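Local coordinates for Slr1438 protein (Synechocystis sp., PDB 3K25) that is of unknown function but probably binds a carbohydrate and may act as an isomerase on sugars, in the manner of an aldose 1-epimerase, at residues Ile64-Pro69 and Phe159-His164; Cys71-Gln76 and Leu88-Phe93; Phe163-Phe168 and Leu253-Gly258. All blocks are in the same frame, centred on the assembly; numbering follows the deposited sequence.

Contact 1: Ile64-Pro69 and Phe159-His164; sequences IPILFP and FSLGFH
Leu67 and Gly162 form an antiparallel hydrogen-bonded pair: Leu67 N donates to Gly162 O at 2.7 Å in a nearly straight bond (167° at the hydrogen), and Gly162 N returns one to a lone pair of Leu67 O at 2.8 Å. The ladder extends both ways, from His164 N to Pro65 O (2.8 Å) and from Ser160 N to Pro69 O; this last donor approaches from above the carbonyl plane rather than within it.

The Leu67 side chain can be followed outward over this ladder. CB rests on Gly162 O. CG, anti to the carbonyl carbon and beside the backbone N (chi1 -37°), is thereby brought over the Gly162 carbonyl, 3.5 Å from Gly162 O. From there CD1 lies over Gly162 CA and C, where a side chain in place of the glycine would run into it, while CD2 goes to His164 CB, 4.2 Å away, at the edge of the imidazole.

The other face of the strands is apolar. Here Ile66 and Leu161 run side by side in the same direction, Ile66 CG2 lying 3.9 Å from Leu161 CD1, and Ile66 CG1 also reaches the Phe163 ring. Farther along, the Phe68 ring presents its edge to Phe159, with CE1 of Phe68 3.9 Å from CD2 of Phe159. Pro69, which follows a cis peptide bond, sets its CB over the centre of the Phe68 ring.

This pairing joins the two-residue strand 66-67 to the long strand 157-168 in the beta-sandwich core of the galactose mutarotase-like fold; strand 250-256 also borders 157-168. The Ile66, Phe68 and Leu161 face packs on strand 130-139, Phe159 and Phe163 meet strand 142-151, and on the reverse face Leu67 packs against both His91 and Trp256.

Contact 2: Cys71-Gln76 and Leu88-Phe93; sequences CGNLPQ and LKQHGF
Gly72 and His91 are tied through their backbones: His91 N donates to Gly72 O at 2.8 Å (147° at the hydrogen), the donor tilted out of the carbonyl plane. Gly72, Gln90 and His91 lose the most surface here. The positive-phi backbone of Gly72 would drive any side chain into the carbonyl oxygen of Cys71, a position that only glycine fits comfortably.

Gln90 closes over this peptide from the other segment. Its CG, anti to the backbone N at chi1 -177°, lies 3.4 Å from Gly72 O, and its CA makes a C-H...O contact with the same oxygen at 3.3 Å. Gly72 O therefore takes a full hydrogen bond and the weaker CA-H contact from consecutive residues. Farther out, Gln90 CB lies 3.9 Å from Asn73 CB where the two side chains cross.

The His91 ring lies alongside the Gly72 backbone, its CG turned to the side of its own backbone N. One imidazole face is covered by Gln90 CG, 3.7 Å above the ring centre. Beyond the polar part, Leu74 CD1 comes to 4.3 Å from Leu88 CB, and both leucines also touch Phe79.

Gln90 and His91 are the central residues of a type II beta turn running from Lys89 to Gly92 and closed by Gly92 N to Lys89 O at 3.0 Å, with His91 in the positive-phi position. The arrangement is a turn docked onto an irregular loop, the two joining at the base of the excursion that carries strands 78-81 and 84-87.

Contact 3: Phe163-Phe168 and Leu253-Gly258; sequences FHPYFF and LEPWSG
Phe163 CB meets Pro255 CG at 4.1 Å, and Pro165 packs its CD against CD of the same proline at 4.2 Å. Farther along, Phe167 puts CE2 4.0 Å from Leu253 CB, the two side chains crossing, and the edge of its ring also approaches Leu253 O. Backbone pairing here comes down to Phe163 N donating to Pro255 O at 3.2 Å, nearly straight (165°).

Toward the polar edge, the Glu254 carboxylate stacks on the imidazole of His164, their planes 26° apart. OE1 of Glu254 stands 3.5 Å above the centre of the His164 ring, so this is a face contact and not a hydrogen bond. The extended Glu254 chain carries OE2 to Trp256, whose NE1 donates to its anti side at 3.0 Å.

Replacing Glu254 by alanine is likely to leave Trp256 NE1 without this acceptor and one face of the His164 ring without its cover. Glu254 also touches Val241 and Trp243, and the Trp243 ring meets His164 nearly at right angles. Indole bond and ring stack together probably hold the carboxylate's orientation; a buried acid laid on a histidine face is consistent with the sugar-binding site of aldose 1-epimerases, where a histidine and a glutamate act.

In the fold
Along the chain, 64-69 comes first, then contact 2, then 159-164, which overlaps 163-168, and last 253-258. Contacts 1 and 3 share Phe163 and His164, their centres about 8 Å apart: strand 157-168 is flanked by strands 66-67 and 250-256 in one antiparallel sheet, and Leu161 N hydrogen-bonds to Ser257 OG. Contact 2 lies in loops, its centre about 11 Å from that of contact 1 and about 16 Å from that of contact 3, joined to them where Leu67 meets His91 and Cys71 meets Trp256. This galactose mutarotase-like fold thus brings His91, His164, Glu254 and Trp256 near one another, consistent with the sugar site of aldose 1-epimerases, where histidines and a glutamate act.

Contact 1: Ile64-Pro69 and Phe159-His164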
loop_
_atom_site.group_PDB
_atom_site.type_symbol
_atom_site.label_atom_id
_atom_site.label_comp_id
_atom_site.label_asym_id
_atom_site.label_seq_id
_atom_site.Cartn_x
_atom_site.Cartn_y
_atom_site.Cartn_z
ATOM N N ILE A 64 -0.133 4.953 3.296
ATOM C CA ILE A 64 -0.179 3.600 2.777
ATOM C C ILE A 64 -1.185 3.431 1.638
ATOM O O ILE A 64 -2.302 2.939 1.833
ATOM C CB ILE A 64 -0.500 2.614 3.908
ATOM C CG1 ILE A 64 0.419 2.891 5.099
ATOM C CG2 ILE A 64 -0.271 1.186 3.429
ATOM C CD1 ILE A 64 0.095 2.078 6.320
ATOM N N PRO A 65 -0.807 3.866 0.427
ATOM C CA PRO A 65 -1.712 3.733 -0.719
ATOM C C PRO A 65 -2.016 2.265 -1.070
ATOM O O PRO A 65 -1.188 1.362 -0.876
ATOM C CB PRO A 65 -0.961 4.466 -1.831
ATOM C CG PRO A 65 -0.227 5.562 -1.062
ATOM C CD PRO A 65 0.314 4.773 0.111
ATOM N N ILE A 66 -3.225 2.046 -1.573
ATOM C CA ILE A 66 -3.702 0.723 -1.951
ATOM C C ILE A 66 -3.649 0.568 -3.462
ATOM O O ILE A 66 -4.116 1.445 -4.196
ATOM C CB ILE A 66 -5.152 0.544 -1.465
ATOM C CG1 ILE A 66 -5.183 0.676 0.057
ATOM C CG2 ILE A 66 -5.718 -0.794 -1.929
ATOM C CD1 ILE A 66 -6.573 0.734 0.631
ATOM N N LEU A 67 -3.090 -0.552 -3.923
ATOM C CA LEU A 67 -2.972 -0.825 -5.360
ATOM C C LEU A 67 -3.943 -1.935 -5.793
ATOM O O LEU A 67 -3.765 -3.112 -5.425
ATOM C CB LEU A 67 -1.526 -1.226 -5.697
ATOM C CG LEU A 67 -0.410 -0.487 -4.929
ATOM C CD1 LEU A 67 0.938 -1.043 -5.356
ATOM C CD2 LEU A 67 -0.475 1.014 -5.173
ATOM N N PHE A 68 -4.958 -1.564 -6.579
ATOM C CA PHE A 68 -5.973 -2.517 -7.053
ATOM C C PHE A 68 -6.764 -1.936 -8.236
ATOM O O PHE A 68 -7.127 -0.763 -8.227
ATOM C CB PHE A 68 -6.937 -2.835 -5.902
ATOM C CG PHE A 68 -8.117 -3.677 -6.302
ATOM C CD1 PHE A 68 -8.055 -5.069 -6.242
ATOM C CD2 PHE A 68 -9.305 -3.079 -6.717
ATOM C CE1 PHE A 68 -9.160 -5.842 -6.580
ATOM C CE2 PHE A 68 -10.405 -3.846 -7.060
ATOM C CZ PHE A 68 -10.335 -5.231 -6.988
ATOM N N PRO A 69 -7.084 -2.752 -9.251
ATOM C CA PRO A 69 -6.808 -4.175 -9.455
ATOM C C PRO A 69 -5.445 -4.519 -10.070
ATOM O O PRO A 69 -5.273 -5.610 -10.594
ATOM C CB PRO A 69 -7.966 -4.615 -10.337
ATOM C CG PRO A 69 -8.134 -3.415 -11.242
ATOM C CD PRO A 69 -8.029 -2.252 -10.274
ATOM N N PHE A 159 -6.962 -10.354 -10.705
ATOM C CA PHE A 159 -6.624 -9.112 -10.023
ATOM C C PHE A 159 -5.264 -9.140 -9.339
ATOM O O PHE A 159 -4.628 -10.180 -9.193
ATOM C CB PHE A 159 -7.680 -8.768 -8.964
ATOM C CG PHE A 159 -7.484 -9.495 -7.669
ATOM C CD1 PHE A 159 -7.941 -10.807 -7.512
ATOM C CD2 PHE A 159 -6.768 -8.896 -6.621
ATOM C CE1 PHE A 159 -7.688 -11.518 -6.329
ATOM C CE2 PHE A 159 -6.504 -9.597 -5.433
ATOM C CZ PHE A 159 -6.964 -10.912 -5.285
ATOM N N SER A 160 -4.841 -7.956 -8.930
ATOM C CA SER A 160 -3.606 -7.760 -8.202
ATOM C C SER A 160 -3.947 -6.787 -7.088
ATOM O O SER A 160 -4.765 -5.879 -7.271
ATOM C CB SER A 160 -2.515 -7.172 -9.098
ATOM O OG SER A 160 -1.633 -8.186 -9.544
ATOM N N LEU A 161 -3.340 -6.999 -5.927
ATOM C CA LEU A 161 -3.565 -6.137 -4.783
ATOM C C LEU A 161 -2.226 -5.809 -4.136
ATOM O O LEU A 161 -1.383 -6.688 -3.957
ATOM C CB LEU A 161 -4.491 -6.821 -3.765
ATOM C CG LEU A 161 -4.709 -6.020 -2.471
ATOM C CD1 LEU A 161 -5.140 -4.586 -2.814
ATOM C CD2 LEU A 161 -5.739 -6.703 -1.597
ATOM N N GLY A 162 -2.029 -4.542 -3.793
ATOM C CA GLY A 162 -0.781 -4.158 -3.165
ATOM C C GLY A 162 -0.895 -3.014 -2.177
ATOM O O GLY A 162 -1.819 -2.196 -2.235
ATOM N N PHE A 163 0.049 -2.959 -1.249
ATOM C CA PHE A 163 0.078 -1.896 -0.255
ATOM C C PHE A 163 1.403 -1.202 -0.481
ATOM O O PHE A 163 2.442 -1.853 -0.635
ATOM C CB PHE A 163 -0.055 -2.475 1.157
ATOM C CG PHE A 163 -1.441 -3.004 1.457
ATOM C CD1 PHE A 163 -2.412 -2.177 2.013
ATOM C CD2 PHE A 163 -1.791 -4.312 1.127
ATOM C CE1 PHE A 163 -3.716 -2.644 2.237
ATOM C CE2 PHE A 163 -3.085 -4.792 1.343
ATOM C CZ PHE A 163 -4.050 -3.954 1.900
ATOM N N HIS A 164 1.351 0.124 -0.508
ATOM C CA HIS A 164 2.505 0.951 -0.806
ATOM C C HIS A 164 2.939 1.823 0.382
ATOM O O HIS A 164 3.059 3.046 0.256
ATOM C CB HIS A 164 2.106 1.806 -2.019
ATOM C CG HIS A 164 3.221 2.583 -2.633
ATOM N ND1 HIS A 164 3.351 2.724 -3.997
ATOM C CD2 HIS A 164 4.208 3.329 -2.081
ATOM C CE1 HIS A 164 4.368 3.527 -4.260
ATOM N NE2 HIS A 164 4.904 3.909 -3.115
#

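Contact 2: Cys71-Gln76 and Leu88-Phe93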
loop_
_atom_site.group_PDB
_atom_site.type_symbol
_atom_site.label_atom_id
_atom_site.label_comp_id
_atom_site.label_asym_id
_atom_site.label_seq_id
_atom_site.Cartn_x
_atom_site.Cartn_y
_atom_site.Cartn_z
ATOM N N CYS A 71 -0.872 -3.596 -9.809
ATOM C CA CYS A 71 0.239 -2.929 -9.159
ATOM C C CYS A 71 1.151 -2.497 -10.315
ATOM O O CYS A 71 1.469 -3.292 -11.206
ATOM C CB CYS A 71 0.953 -3.890 -8.204
ATOM S SG CYS A 71 -0.112 -4.575 -6.890
ATOM N N GLY A 72 1.548 -1.229 -10.309
ATOM C CA GLY A 72 2.388 -0.728 -11.378
ATOM C C GLY A 72 1.512 -0.349 -12.561
ATOM O O GLY A 72 0.297 -0.145 -12.417
ATOM N N ASN A 73 2.102 -0.268 -13.747
ATOM C CA ASN A 73 1.316 0.111 -14.911
ATOM C C ASN A 73 1.246 -1.027 -15.914
ATOM O O ASN A 73 1.846 -2.083 -15.715
ATOM C CB ASN A 73 1.945 1.332 -15.565
ATOM C CG ASN A 73 3.367 1.070 -15.970
ATOM O OD1 ASN A 73 3.616 0.312 -16.899
ATOM N ND2 ASN A 73 4.317 1.667 -15.251
ATOM N N LEU A 74 0.498 -0.802 -16.988
ATOM C CA LEU A 74 0.359 -1.793 -18.042
ATOM C C LEU A 74 0.867 -1.192 -19.349
ATOM O O LEU A 74 0.790 0.018 -19.559
ATOM C CB LEU A 74 -1.111 -2.209 -18.214
ATOM C CG LEU A 74 -1.869 -2.788 -17.007
ATOM C CD1 LEU A 74 -3.318 -3.098 -17.406
ATOM C CD2 LEU A 74 -1.172 -4.041 -16.505
ATOM N N PRO A 75 1.415 -2.037 -20.236
ATOM C CA PRO A 75 1.914 -1.528 -21.515
ATOM C C PRO A 75 0.730 -0.906 -22.248
ATOM O O PRO A 75 -0.323 -1.534 -22.388
ATOM C CB PRO A 75 2.416 -2.789 -22.217
ATOM C CG PRO A 75 2.788 -3.692 -21.084
ATOM C CD PRO A 75 1.653 -3.484 -20.116
ATOM N N GLN A 76 0.897 0.325 -22.708
ATOM C CA GLN A 76 -0.170 1.018 -23.424
ATOM C C GLN A 76 -1.298 1.332 -22.443
ATOM O O GLN A 76 -2.371 1.792 -22.846
ATOM C CB GLN A 76 -0.752 0.148 -24.558
ATOM C CG GLN A 76 0.232 -0.685 -25.378
ATOM C CD GLN A 76 1.269 0.152 -26.088
ATOM O OE1 GLN A 76 2.277 0.542 -25.501
ATOM N NE2 GLN A 76 1.023 0.442 -27.361
ATOM N N LEU A 88 -6.456 1.000 -17.896
ATOM C CA LEU A 88 -6.246 1.132 -16.460
ATOM C C LEU A 88 -4.982 1.909 -16.157
ATOM O O LEU A 88 -3.899 1.567 -16.648
ATOM C CB LEU A 88 -6.114 -0.234 -15.810
ATOM C CG LEU A 88 -7.378 -0.980 -15.445
ATOM C CD1 LEU A 88 -7.008 -2.411 -15.109
ATOM C CD2 LEU A 88 -8.044 -0.295 -14.284
ATOM N N LYS A 89 -5.114 2.942 -15.330
ATOM C CA LYS A 89 -3.968 3.756 -14.943
ATOM C C LYS A 89 -3.088 2.993 -13.962
ATOM O O LYS A 89 -3.499 1.991 -13.379
ATOM C CB LYS A 89 -4.433 5.067 -14.304
ATOM C CG LYS A 89 -5.191 5.980 -15.254
ATOM C CD LYS A 89 -5.527 7.311 -14.599
ATOM C CE LYS A 89 -6.116 8.303 -15.598
ATOM N NZ LYS A 89 -6.209 9.671 -15.009
ATOM N N GLN A 90 -1.870 3.479 -13.781
ATOM C CA GLN A 90 -0.918 2.852 -12.876
ATOM C C GLN A 90 -1.451 2.701 -11.443
ATOM O O GLN A 90 -1.819 3.689 -10.809
ATOM C CB GLN A 90 0.371 3.664 -12.857
ATOM C CG GLN A 90 1.458 3.061 -11.995
ATOM C CD GLN A 90 2.764 3.835 -12.084
ATOM O OE1 GLN A 90 2.827 5.004 -11.693
ATOM N NE2 GLN A 90 3.812 3.188 -12.606
ATOM N N HIS A 91 -1.487 1.460 -10.951
ATOM C CA HIS A 91 -1.951 1.149 -9.601
ATOM C C HIS A 91 -3.456 1.093 -9.452
ATOM O O HIS A 91 -3.982 1.081 -8.334
ATOM C CB HIS A 91 -1.380 2.151 -8.603
ATOM C CG HIS A 91 0.101 2.056 -8.464
ATOM N ND1 HIS A 91 0.907 3.159 -8.275
ATOM C CD2 HIS A 91 0.926 0.983 -8.494
ATOM C CE1 HIS A 91 2.168 2.769 -8.196
ATOM N NE2 HIS A 91 2.206 1.453 -8.327
ATOM N N GLY A 92 -4.154 1.074 -10.581
ATOM C CA GLY A 92 -5.603 0.981 -10.536
ATOM C C GLY A 92 -6.378 2.228 -10.156
ATOM O O GLY A 92 -5.985 3.355 -10.472
ATOM N N PHE A 93 -7.487 2.024 -9.458
ATOM C CA PHE A 93 -8.348 3.133 -9.059
ATOM C C PHE A 93 -8.728 3.141 -7.584
ATOM O O PHE A 93 -9.314 4.107 -7.102
ATOM C CB PHE A 93 -9.624 3.099 -9.904
ATOM C CG PHE A 93 -10.199 1.721 -10.070
ATOM C CD1 PHE A 93 -10.743 1.040 -8.976
ATOM C CD2 PHE A 93 -10.195 1.100 -11.326
ATOM C CE1 PHE A 93 -11.283 -0.241 -9.124
ATOM C CE2 PHE A 93 -10.735 -0.188 -11.494
ATOM C CZ PHE A 93 -11.281 -0.861 -10.388
#

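Contact 3: Phe163-Phe168 and Leu253-Gly258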
loop_
_atom_site.group_PDB
_atom_site.type_symbol
_atom_site.label_atom_id
_atom_site.label_comp_id
_atom_site.label_asym_id
_atom_site.label_seq_id
_atom_site.Cartn_x
_atom_site.Cartn_y
_atom_site.Cartn_z
ATOM N N PHE A 163 0.049 -2.959 -1.249
ATOM C CA PHE A 163 0.078 -1.896 -0.255
ATOM C C PHE A 163 1.403 -1.202 -0.481
ATOM O O PHE A 163 2.442 -1.853 -0.635
ATOM C CB PHE A 163 -0.055 -2.475 1.157
ATOM C CG PHE A 163 -1.441 -3.004 1.457
ATOM C CD1 PHE A 163 -2.412 -2.177 2.013
ATOM C CD2 PHE A 163 -1.791 -4.312 1.127
ATOM C CE1 PHE A 163 -3.716 -2.644 2.237
ATOM C CE2 PHE A 163 -3.085 -4.792 1.343
ATOM C CZ PHE A 163 -4.050 -3.954 1.900
ATOM N N HIS A 164 1.351 0.124 -0.508
ATOM C CA HIS A 164 2.505 0.951 -0.806
ATOM C C HIS A 164 2.939 1.823 0.382
ATOM O O HIS A 164 3.059 3.046 0.256
ATOM C CB HIS A 164 2.106 1.806 -2.019
ATOM C CG HIS A 164 3.221 2.583 -2.633
ATOM N ND1 HIS A 164 3.351 2.724 -3.997
ATOM C CD2 HIS A 164 4.208 3.329 -2.081
ATOM C CE1 HIS A 164 4.368 3.527 -4.260
ATOM N NE2 HIS A 164 4.904 3.909 -3.115
ATOM N N PRO A 165 3.210 1.208 1.541
ATOM C CA PRO A 165 3.621 2.003 2.706
ATOM C C PRO A 165 4.888 2.839 2.532
ATOM O O PRO A 165 5.900 2.369 2.003
ATOM C CB PRO A 165 3.784 0.952 3.803
ATOM C CG PRO A 165 4.313 -0.228 3.035
ATOM C CD PRO A 165 3.404 -0.233 1.794
ATOM N N TYR A 166 4.814 4.085 2.991
ATOM C CA TYR A 166 5.940 5.014 2.960
ATOM C C TYR A 166 6.474 5.123 4.388
ATOM O O TYR A 166 5.957 5.917 5.179
ATOM C CB TYR A 166 5.483 6.401 2.526
ATOM C CG TYR A 166 5.109 6.530 1.076
ATOM C CD1 TYR A 166 5.967 7.151 0.176
ATOM C CD2 TYR A 166 3.874 6.083 0.615
ATOM C CE1 TYR A 166 5.608 7.338 -1.142
ATOM C CE2 TYR A 166 3.497 6.262 -0.706
ATOM C CZ TYR A 166 4.368 6.896 -1.584
ATOM O OH TYR A 166 3.992 7.119 -2.891
ATOM N N PHE A 167 7.490 4.334 4.728
ATOM C CA PHE A 167 8.048 4.388 6.073
ATOM C C PHE A 167 9.024 5.543 6.231
ATOM O O PHE A 167 9.840 5.807 5.335
ATOM C CB PHE A 167 8.724 3.074 6.395
ATOM C CG PHE A 167 7.787 1.912 6.361
ATOM C CD1 PHE A 167 6.748 1.822 7.280
ATOM C CD2 PHE A 167 7.936 0.904 5.407
ATOM C CE1 PHE A 167 5.873 0.755 7.260
ATOM C CE2 PHE A 167 7.067 -0.172 5.374
ATOM C CZ PHE A 167 6.027 -0.253 6.306
ATOM N N PHE A 168 8.921 6.242 7.368
ATOM C CA PHE A 168 9.784 7.392 7.641
ATOM C C PHE A 168 11.217 6.921 7.668
ATOM O O PHE A 168 11.526 5.893 8.261
ATOM C CB PHE A 168 9.426 8.043 8.983
ATOM C CG PHE A 168 10.167 9.339 9.252
ATOM C CD1 PHE A 168 10.048 10.423 8.381
ATOM C CD2 PHE A 168 10.980 9.475 10.378
ATOM C CE1 PHE A 168 10.727 11.624 8.625
ATOM C CE2 PHE A 168 11.660 10.672 10.628
ATOM C CZ PHE A 168 11.531 11.746 9.748
ATOM N N LEU A 253 8.715 -0.397 1.541
ATOM C CA LEU A 253 8.969 -1.830 1.545
ATOM C C LEU A 253 7.550 -2.323 1.307
ATOM O O LEU A 253 6.787 -2.517 2.250
ATOM C CB LEU A 253 9.481 -2.273 2.915
ATOM C CG LEU A 253 10.112 -3.662 2.955
ATOM C CD1 LEU A 253 11.183 -3.741 1.892
ATOM C CD2 LEU A 253 10.709 -3.935 4.328
ATOM N N GLU A 254 7.202 -2.514 0.040
ATOM C CA GLU A 254 5.842 -2.872 -0.337
ATOM C C GLU A 254 5.482 -4.297 -0.770
ATOM O O GLU A 254 6.108 -4.881 -1.662
ATOM C CB GLU A 254 5.376 -1.905 -1.437
ATOM C CG GLU A 254 6.249 -0.671 -1.596
ATOM C CD GLU A 254 6.027 0.036 -2.918
ATOM O OE1 GLU A 254 6.778 0.993 -3.232
ATOM O OE2 GLU A 254 5.097 -0.363 -3.648
ATOM N N PRO A 255 4.440 -4.866 -0.145
ATOM C CA PRO A 255 3.971 -6.215 -0.466
ATOM C C PRO A 255 2.961 -6.158 -1.623
ATOM O O PRO A 255 1.949 -5.467 -1.531
ATOM C CB PRO A 255 3.338 -6.672 0.848
ATOM C CG PRO A 255 2.771 -5.404 1.389
ATOM C CD PRO A 255 3.872 -4.404 1.135
ATOM N N TRP A 256 3.254 -6.876 -2.705
ATOM C CA TRP A 256 2.396 -6.933 -3.899
ATOM C C TRP A 256 1.984 -8.371 -4.147
ATOM O O TRP A 256 2.803 -9.285 -3.999
ATOM C CB TRP A 256 3.155 -6.459 -5.138
ATOM C CG TRP A 256 3.416 -4.995 -5.215
ATOM C CD1 TRP A 256 3.334 -4.078 -4.198
ATOM C CD2 TRP A 256 3.857 -4.274 -6.369
ATOM N NE1 TRP A 256 3.697 -2.835 -4.654
ATOM C CE2 TRP A 256 4.023 -2.928 -5.983
ATOM C CE3 TRP A 256 4.128 -4.638 -7.695
ATOM C CZ2 TRP A 256 4.449 -1.943 -6.874
ATOM C CZ3 TRP A 256 4.551 -3.657 -8.581
ATOM C CH2 TRP A 256 4.708 -2.327 -8.165
ATOM N N SER A 257 0.737 -8.591 -4.544
ATOM C CA SER A 257 0.305 -9.963 -4.791
ATOM C C SER A 257 0.984 -10.450 -6.070
ATOM O O SER A 257 1.218 -11.654 -6.267
ATOM C CB SER A 257 -1.229 -10.050 -4.912
ATOM O OG SER A 257 -1.719 -9.299 -6.009
ATOM N N GLY A 258 1.319 -9.488 -6.923
ATOM C CA GLY A 258 1.978 -9.792 -8.180
ATOM C C GLY A 258 2.753 -8.594 -8.692
ATOM O O GLY A 258 2.534 -7.470 -8.229
#